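Local coordinates for protein malate Synthase (Haloferax volcanii, PDB 3OYZ) that catalyses the magnesium-dependent Claisen condensation of acetyl-CoA with glyoxylate and the hydrolysis of malyl-CoA that yields malate in the glyoxylate cycle, at residues Ile127-Glu141 against Leu169-Leu183. Sequence-based numbering, arbitrary orientation.
Sequences IDDWKKADEFFTIVE and LRDEMGKPTNNLERL. With K (potassium ion), chain E; K (potassium ion), chain G.
Arg182, buried beside helix 127-143, meets three of its residues around the guanidinium edge, a worked example of one arginine joining the 3-10 segment 180-182 to a helix. NE donates a hydrogen bond to Asp134 OD1 (2.8 Å), part of a salt bridge, while NH1 and NH2 grip Glu141 end-on, NH1 reaching OE2 at 2.8 Å and each oxygen being met from above the carboxylate plane. NH2 also bonds Thr138 OG1, and Phe137 CB lies 3.4 Å from Arg182 CZ, over the centre of one guanidinium face. Replacing this arginine with a leucine would probably strand the carboxylates of Asp134 and Glu141 without their buried countercharge. Asp134, its CG anti to the backbone N (chi1 173°), turns OD2 to the backbone N of Asn179 (2.8 Å). The amide of Asn179 is shared: ND2 points almost straight at Thr138 OG1, and OD1 binds a potassium ion. Farther along, Trp130 meets Leu183 CD1 at its ring edge, and Leu169 CD1 packs 3.6 Å from Ile127 CD1. Beside this packing, Lys131 NZ (2.8 Å) and Lys175 NZ form salt bridges to Glu172 OE1 from opposite faces of its carboxylate. Thus two salt-bridge groups flank the potassium-binding loop, which Asn179 ties to the helix.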
loop_
_atom_site.group_PDB
_atom_site.type_symbol
_atom_site.label_atom_id
_atom_site.label_comp_id
_atom_site.label_asym_id
_atom_site.label_seq_id
_atom_site.Cartn_x
_atom_site.Cartn_y
_atom_site.Cartn_z
ATOM N N ILE A 127 3.840 14.273 -13.115
ATOM C CA ILE A 127 3.050 14.353 -14.339
ATOM C C ILE A 127 3.548 15.445 -15.298
ATOM O O ILE A 127 3.431 15.306 -16.523
ATOM C CB ILE A 127 1.555 14.513 -13.943
ATOM C CG1 ILE A 127 0.695 14.247 -15.198
ATOM C CG2 ILE A 127 1.298 15.965 -13.381
ATOM C CD1 ILE A 127 0.676 12.684 -15.421
ATOM N N ASP A 128 4.216 16.499 -14.808
ATOM C CA ASP A 128 4.648 17.518 -15.759
ATOM C C ASP A 128 5.837 16.984 -16.615
ATOM O O ASP A 128 5.926 17.369 -17.773
ATOM C CB ASP A 128 5.053 18.834 -15.049
ATOM C CG ASP A 128 3.790 19.641 -14.686
ATOM O OD1 ASP A 128 2.633 19.243 -15.027
ATOM O OD2 ASP A 128 3.906 20.716 -14.123
ATOM N N ASP A 129 6.632 16.066 -16.084
ATOM C CA ASP A 129 7.686 15.381 -16.914
ATOM C C ASP A 129 7.007 14.443 -17.936
ATOM O O ASP A 129 7.465 14.319 -19.090
ATOM C CB ASP A 129 8.573 14.485 -16.044
ATOM C CG ASP A 129 9.729 13.807 -16.850
ATOM O OD1 ASP A 129 10.497 14.549 -17.535
ATOM O OD2 ASP A 129 9.751 12.547 -16.882
ATOM N N TRP A 130 5.923 13.755 -17.568
ATOM C CA TRP A 130 5.192 12.976 -18.595
ATOM C C TRP A 130 4.628 13.846 -19.698
ATOM O O TRP A 130 4.583 13.433 -20.871
ATOM C CB TRP A 130 3.990 12.137 -18.043
ATOM C CG TRP A 130 4.306 11.179 -16.913
ATOM C CD1 TRP A 130 5.249 11.284 -15.929
ATOM C CD2 TRP A 130 3.504 10.037 -16.570
ATOM N NE1 TRP A 130 5.112 10.269 -15.016
ATOM C CE2 TRP A 130 4.012 9.513 -15.357
ATOM C CE3 TRP A 130 2.368 9.464 -17.156
ATOM C CZ2 TRP A 130 3.485 8.367 -14.734
ATOM C CZ3 TRP A 130 1.800 8.316 -16.512
ATOM C CH2 TRP A 130 2.389 7.776 -15.341
ATOM N N LYS A 131 4.213 15.074 -19.395
ATOM C CA LYS A 131 3.663 15.942 -20.433
ATOM C C LYS A 131 4.875 16.296 -21.333
ATOM O O LYS A 131 4.679 16.617 -22.494
ATOM C CB LYS A 131 3.155 17.242 -19.783
ATOM C CG LYS A 131 1.855 16.906 -18.977
ATOM C CD LYS A 131 1.303 18.188 -18.254
ATOM C CE LYS A 131 0.092 17.769 -17.353
ATOM N NZ LYS A 131 -0.065 18.932 -16.405
ATOM N N LYS A 132 6.082 16.410 -20.805
ATOM C CA LYS A 132 7.231 16.779 -21.745
ATOM C C LYS A 132 7.436 15.640 -22.779
ATOM O O LYS A 132 7.673 15.921 -23.940
ATOM C CB LYS A 132 8.537 16.857 -20.949
ATOM C CG LYS A 132 8.541 18.102 -20.020
ATOM C CD LYS A 132 9.743 18.050 -19.078
ATOM C CE LYS A 132 9.654 19.292 -18.143
ATOM N NZ LYS A 132 10.815 19.285 -17.171
ATOM N N ALA A 133 7.332 14.375 -22.375
ATOM C CA ALA A 133 7.536 13.297 -23.344
ATOM C C ALA A 133 6.346 13.374 -24.317
ATOM O O ALA A 133 6.530 13.330 -25.561
ATOM C CB ALA A 133 7.610 11.931 -22.627
ATOM N N ASP A 134 5.113 13.459 -23.803
ATOM C CA ASP A 134 3.963 13.643 -24.661
ATOM C C ASP A 134 4.109 14.707 -25.741
ATOM O O ASP A 134 3.694 14.523 -26.924
ATOM C CB ASP A 134 2.675 13.925 -23.863
ATOM C CG ASP A 134 1.525 14.278 -24.759
ATOM O OD1 ASP A 134 1.027 13.368 -25.452
ATOM O OD2 ASP A 134 1.037 15.430 -24.801
ATOM N N GLU A 135 4.682 15.832 -25.354
ATOM C CA GLU A 135 4.867 16.884 -26.348
ATOM C C GLU A 135 5.865 16.424 -27.466
ATOM O O GLU A 135 5.608 16.728 -28.602
ATOM C CB GLU A 135 5.363 18.137 -25.678
ATOM C CG GLU A 135 5.724 19.250 -26.658
ATOM C CD GLU A 135 4.563 19.713 -27.538
ATOM O OE1 GLU A 135 3.368 19.416 -27.363
ATOM O OE2 GLU A 135 4.886 20.524 -28.419
ATOM N N PHE A 136 6.943 15.755 -27.121
ATOM C CA PHE A 136 7.821 15.160 -28.147
ATOM C C PHE A 136 7.127 14.160 -29.053
ATOM O O PHE A 136 7.356 14.172 -30.265
ATOM C CB PHE A 136 9.056 14.564 -27.497
ATOM C CG PHE A 136 9.975 15.603 -26.958
ATOM C CD1 PHE A 136 10.362 16.672 -27.765
ATOM C CD2 PHE A 136 10.546 15.477 -25.696
ATOM C CE1 PHE A 136 11.312 17.602 -27.300
ATOM C CE2 PHE A 136 11.484 16.422 -25.211
ATOM C CZ PHE A 136 11.841 17.485 -26.018
ATOM N N PHE A 137 6.235 13.324 -28.526
ATOM C CA PHE A 137 5.479 12.415 -29.370
ATOM C C PHE A 137 4.654 13.234 -30.363
ATOM O O PHE A 137 4.572 12.895 -31.585
ATOM C CB PHE A 137 4.479 11.522 -28.577
ATOM C CG PHE A 137 5.051 10.314 -27.953
ATOM C CD1 PHE A 137 4.804 9.048 -28.509
ATOM C CD2 PHE A 137 5.868 10.418 -26.827
ATOM C CE1 PHE A 137 5.364 7.945 -27.916
ATOM C CE2 PHE A 137 6.430 9.339 -26.227
ATOM C CZ PHE A 137 6.159 8.060 -26.764
ATOM N N THR A 138 3.960 14.268 -29.869
ATOM C CA THR A 138 3.146 15.102 -30.739
ATOM C C THR A 138 4.024 15.759 -31.848
ATOM O O THR A 138 3.617 15.836 -33.016
ATOM C CB THR A 138 2.415 16.173 -29.883
ATOM O OG1 THR A 138 1.554 15.457 -28.984
ATOM C CG2 THR A 138 1.520 17.015 -30.798
ATOM N N ILE A 139 5.138 16.329 -31.448
ATOM C CA ILE A 139 6.039 16.931 -32.472
ATOM C C ILE A 139 6.496 15.900 -33.533
ATOM O O ILE A 139 6.381 16.205 -34.719
ATOM C CB ILE A 139 7.211 17.616 -31.798
ATOM C CG1 ILE A 139 6.715 18.974 -31.212
ATOM C CG2 ILE A 139 8.376 17.898 -32.794
ATOM C CD1 ILE A 139 7.685 19.485 -30.146
ATOM N N VAL A 140 6.995 14.738 -33.125
ATOM C CA VAL A 140 7.341 13.634 -34.040
ATOM C C VAL A 140 6.244 13.291 -35.009
ATOM O O VAL A 140 6.515 13.254 -36.234
ATOM C CB VAL A 140 7.787 12.385 -33.249
ATOM C CG1 VAL A 140 7.779 11.171 -34.158
ATOM C CG2 VAL A 140 9.097 12.661 -32.560
ATOM N N GLU A 141 5.029 13.016 -34.522
ATOM C CA GLU A 141 3.842 12.848 -35.350
ATOM C C GLU A 141 3.623 13.910 -36.417
ATOM O O GLU A 141 3.399 13.618 -37.614
ATOM C CB GLU A 141 2.537 12.625 -34.556
ATOM C CG GLU A 141 2.633 11.305 -33.766
ATOM C CD GLU A 141 1.562 11.192 -32.656
ATOM O OE1 GLU A 141 1.008 12.237 -32.207
ATOM O OE2 GLU A 141 1.306 10.058 -32.202
ATOM N N LEU A 169 -4.037 10.797 -12.963
ATOM C CA LEU A 169 -3.769 10.689 -14.367
ATOM C C LEU A 169 -5.041 10.912 -15.120
ATOM O O LEU A 169 -5.026 11.572 -16.161
ATOM C CB LEU A 169 -3.258 9.263 -14.639
ATOM C CG LEU A 169 -2.448 8.770 -15.808
ATOM C CD1 LEU A 169 -1.462 9.859 -16.142
ATOM C CD2 LEU A 169 -1.765 7.464 -15.390
ATOM N N ARG A 170 -6.156 10.358 -14.632
ATOM C CA ARG A 170 -7.413 10.544 -15.367
ATOM C C ARG A 170 -7.740 11.999 -15.693
ATOM O O ARG A 170 -8.099 12.345 -16.823
ATOM C CB ARG A 170 -8.596 9.867 -14.604
ATOM C CG ARG A 170 -9.969 10.024 -15.256
ATOM C CD ARG A 170 -11.112 9.749 -14.189
ATOM N NE ARG A 170 -11.099 10.882 -13.225
ATOM C CZ ARG A 170 -11.124 10.747 -11.892
ATOM N NH1 ARG A 170 -11.262 9.536 -11.385
ATOM N NH2 ARG A 170 -10.921 11.776 -11.068
ATOM N N ASP A 171 -7.752 12.896 -14.723
ATOM C CA ASP A 171 -8.028 14.256 -15.081
ATOM C C ASP A 171 -6.864 15.007 -15.798
ATOM O O ASP A 171 -7.131 15.923 -16.528
ATOM C CB ASP A 171 -8.310 14.961 -13.766
ATOM C CG ASP A 171 -9.708 14.516 -13.165
ATOM O OD1 ASP A 171 -10.547 13.875 -13.835
ATOM O OD2 ASP A 171 -9.935 14.819 -11.984
ATOM N N GLU A 172 -5.598 14.699 -15.520
ATOM C CA GLU A 172 -4.503 15.313 -16.292
ATOM C C GLU A 172 -4.601 14.887 -17.762
ATOM O O GLU A 172 -4.513 15.781 -18.626
ATOM C CB GLU A 172 -3.139 14.818 -15.790
ATOM C CG GLU A 172 -2.855 15.412 -14.366
ATOM C CD GLU A 172 -2.507 16.894 -14.351
ATOM O OE1 GLU A 172 -2.288 17.651 -15.331
ATOM O OE2 GLU A 172 -2.445 17.382 -13.221
ATOM N N MET A 173 -4.920 13.622 -18.060
ATOM C CA MET A 173 -5.081 13.195 -19.446
ATOM C C MET A 173 -6.220 13.894 -20.141
ATOM O O MET A 173 -6.247 13.921 -21.371
ATOM C CB MET A 173 -5.340 11.672 -19.616
ATOM C CG MET A 173 -4.287 10.750 -18.989
ATOM S SD MET A 173 -4.760 8.945 -19.062
ATOM C CE MET A 173 -5.889 9.056 -20.439
ATOM N N GLY A 174 -7.231 14.341 -19.389
ATOM C CA GLY A 174 -8.312 15.069 -20.045
ATOM C C GLY A 174 -8.030 16.494 -20.486
ATOM O O GLY A 174 -8.771 17.060 -21.307
ATOM N N LYS A 175 -6.945 17.087 -19.996
ATOM C CA LYS A 175 -6.626 18.505 -20.327
ATOM C C LYS A 175 -6.309 18.633 -21.814
ATOM O O LYS A 175 -5.667 17.768 -22.415
ATOM C CB LYS A 175 -5.449 19.083 -19.543
ATOM C CG LYS A 175 -5.670 19.018 -18.010
ATOM C CD LYS A 175 -4.481 19.559 -17.193
ATOM C CE LYS A 175 -4.959 19.736 -15.716
ATOM N NZ LYS A 175 -3.749 20.127 -14.951
ATOM N N PRO A 176 -6.813 19.696 -22.443
ATOM C CA PRO A 176 -6.644 19.550 -23.886
ATOM C C PRO A 176 -5.312 20.158 -24.349
ATOM O O PRO A 176 -5.013 20.061 -25.531
ATOM C CB PRO A 176 -7.828 20.311 -24.443
ATOM C CG PRO A 176 -8.140 21.383 -23.361
ATOM C CD PRO A 176 -7.899 20.632 -22.070
ATOM N N THR A 177 -4.460 20.593 -23.415
ATOM C CA THR A 177 -3.142 21.102 -23.717
ATOM C C THR A 177 -2.186 19.911 -23.920
ATOM O O THR A 177 -1.082 20.120 -24.358
ATOM C CB THR A 177 -2.804 22.043 -22.542
ATOM O OG1 THR A 177 -3.056 21.259 -21.360
ATOM C CG2 THR A 177 -3.819 23.220 -22.581
ATOM N N ASN A 178 -2.589 18.661 -23.649
ATOM C CA ASN A 178 -1.752 17.502 -23.901
ATOM C C ASN A 178 -2.455 16.452 -24.770
ATOM O O ASN A 178 -3.668 16.545 -24.971
ATOM C CB ASN A 178 -1.159 16.877 -22.642
ATOM C CG ASN A 178 -2.222 16.249 -21.718
ATOM O OD1 ASN A 178 -2.936 15.347 -22.134
ATOM N ND2 ASN A 178 -2.453 16.884 -20.546
ATOM N N ASN A 179 -1.713 15.440 -25.211
ATOM C CA ASN A 179 -2.218 14.294 -25.979
ATOM C C ASN A 179 -2.027 12.979 -25.175
ATOM O O ASN A 179 -1.814 11.898 -25.746
ATOM C CB ASN A 179 -1.577 14.305 -27.399
ATOM C CG ASN A 179 -2.232 15.339 -28.329
ATOM O OD1 ASN A 179 -3.430 15.532 -28.301
ATOM N ND2 ASN A 179 -1.444 16.036 -29.154
ATOM N N LEU A 180 -2.033 13.045 -23.828
ATOM C CA LEU A 180 -1.710 11.904 -22.971
ATOM C C LEU A 180 -2.772 10.848 -23.048
ATOM O O LEU A 180 -2.559 9.804 -22.489
ATOM C CB LEU A 180 -1.485 12.314 -21.475
ATOM C CG LEU A 180 -0.087 12.938 -21.267
ATOM C CD1 LEU A 180 -0.224 13.631 -19.864
ATOM C CD2 LEU A 180 1.000 11.850 -21.220
ATOM N N GLU A 181 -3.858 11.017 -23.804
ATOM C CA GLU A 181 -4.707 9.855 -24.122
ATOM C C GLU A 181 -3.921 8.798 -24.908
ATOM O O GLU A 181 -4.338 7.652 -24.924
ATOM C CB GLU A 181 -5.816 10.263 -25.124
ATOM C CG GLU A 181 -6.805 11.141 -24.504
ATOM C CD GLU A 181 -6.530 12.639 -24.724
ATOM O OE1 GLU A 181 -5.380 13.139 -24.963
ATOM O OE2 GLU A 181 -7.578 13.321 -24.582
ATOM N N ARG A 182 -2.751 9.114 -25.457
ATOM C CA ARG A 182 -1.883 8.068 -26.106
ATOM C C ARG A 182 -1.242 7.043 -25.150
ATOM O O ARG A 182 -0.646 6.029 -25.581
ATOM C CB ARG A 182 -0.751 8.799 -26.891
ATOM C CG ARG A 182 0.355 9.462 -25.973
ATOM C CD ARG A 182 1.567 10.196 -26.572
ATOM N NE ARG A 182 1.213 11.354 -27.398
ATOM C CZ ARG A 182 1.065 11.373 -28.720
ATOM N NH1 ARG A 182 1.120 10.248 -29.410
ATOM N NH2 ARG A 182 0.820 12.502 -29.359
ATOM N N LEU A 183 -1.353 7.285 -23.831
ATOM C CA LEU A 183 -0.814 6.370 -22.856
ATOM C C LEU A 183 -1.395 4.965 -22.994
ATOM O O LEU A 183 -2.606 4.814 -23.131
ATOM C CB LEU A 183 -1.088 6.775 -21.385
ATOM C CG LEU A 183 -0.144 7.939 -20.986
ATOM C CD1 LEU A 183 -0.651 8.618 -19.632
ATOM C CD2 LEU A 183 1.268 7.314 -20.641
HETATM K K K E . -5.486 15.335 -23.369
HETATM K K K G . -4.646 17.740 -27.232
HETATM O O HOH W 1 -0.568 19.584 -13.711
HETATM O O HOH W 2 -1.406 18.570 -27.218
HETATM O O HOH W 3 -7.448 15.994 -25.121
#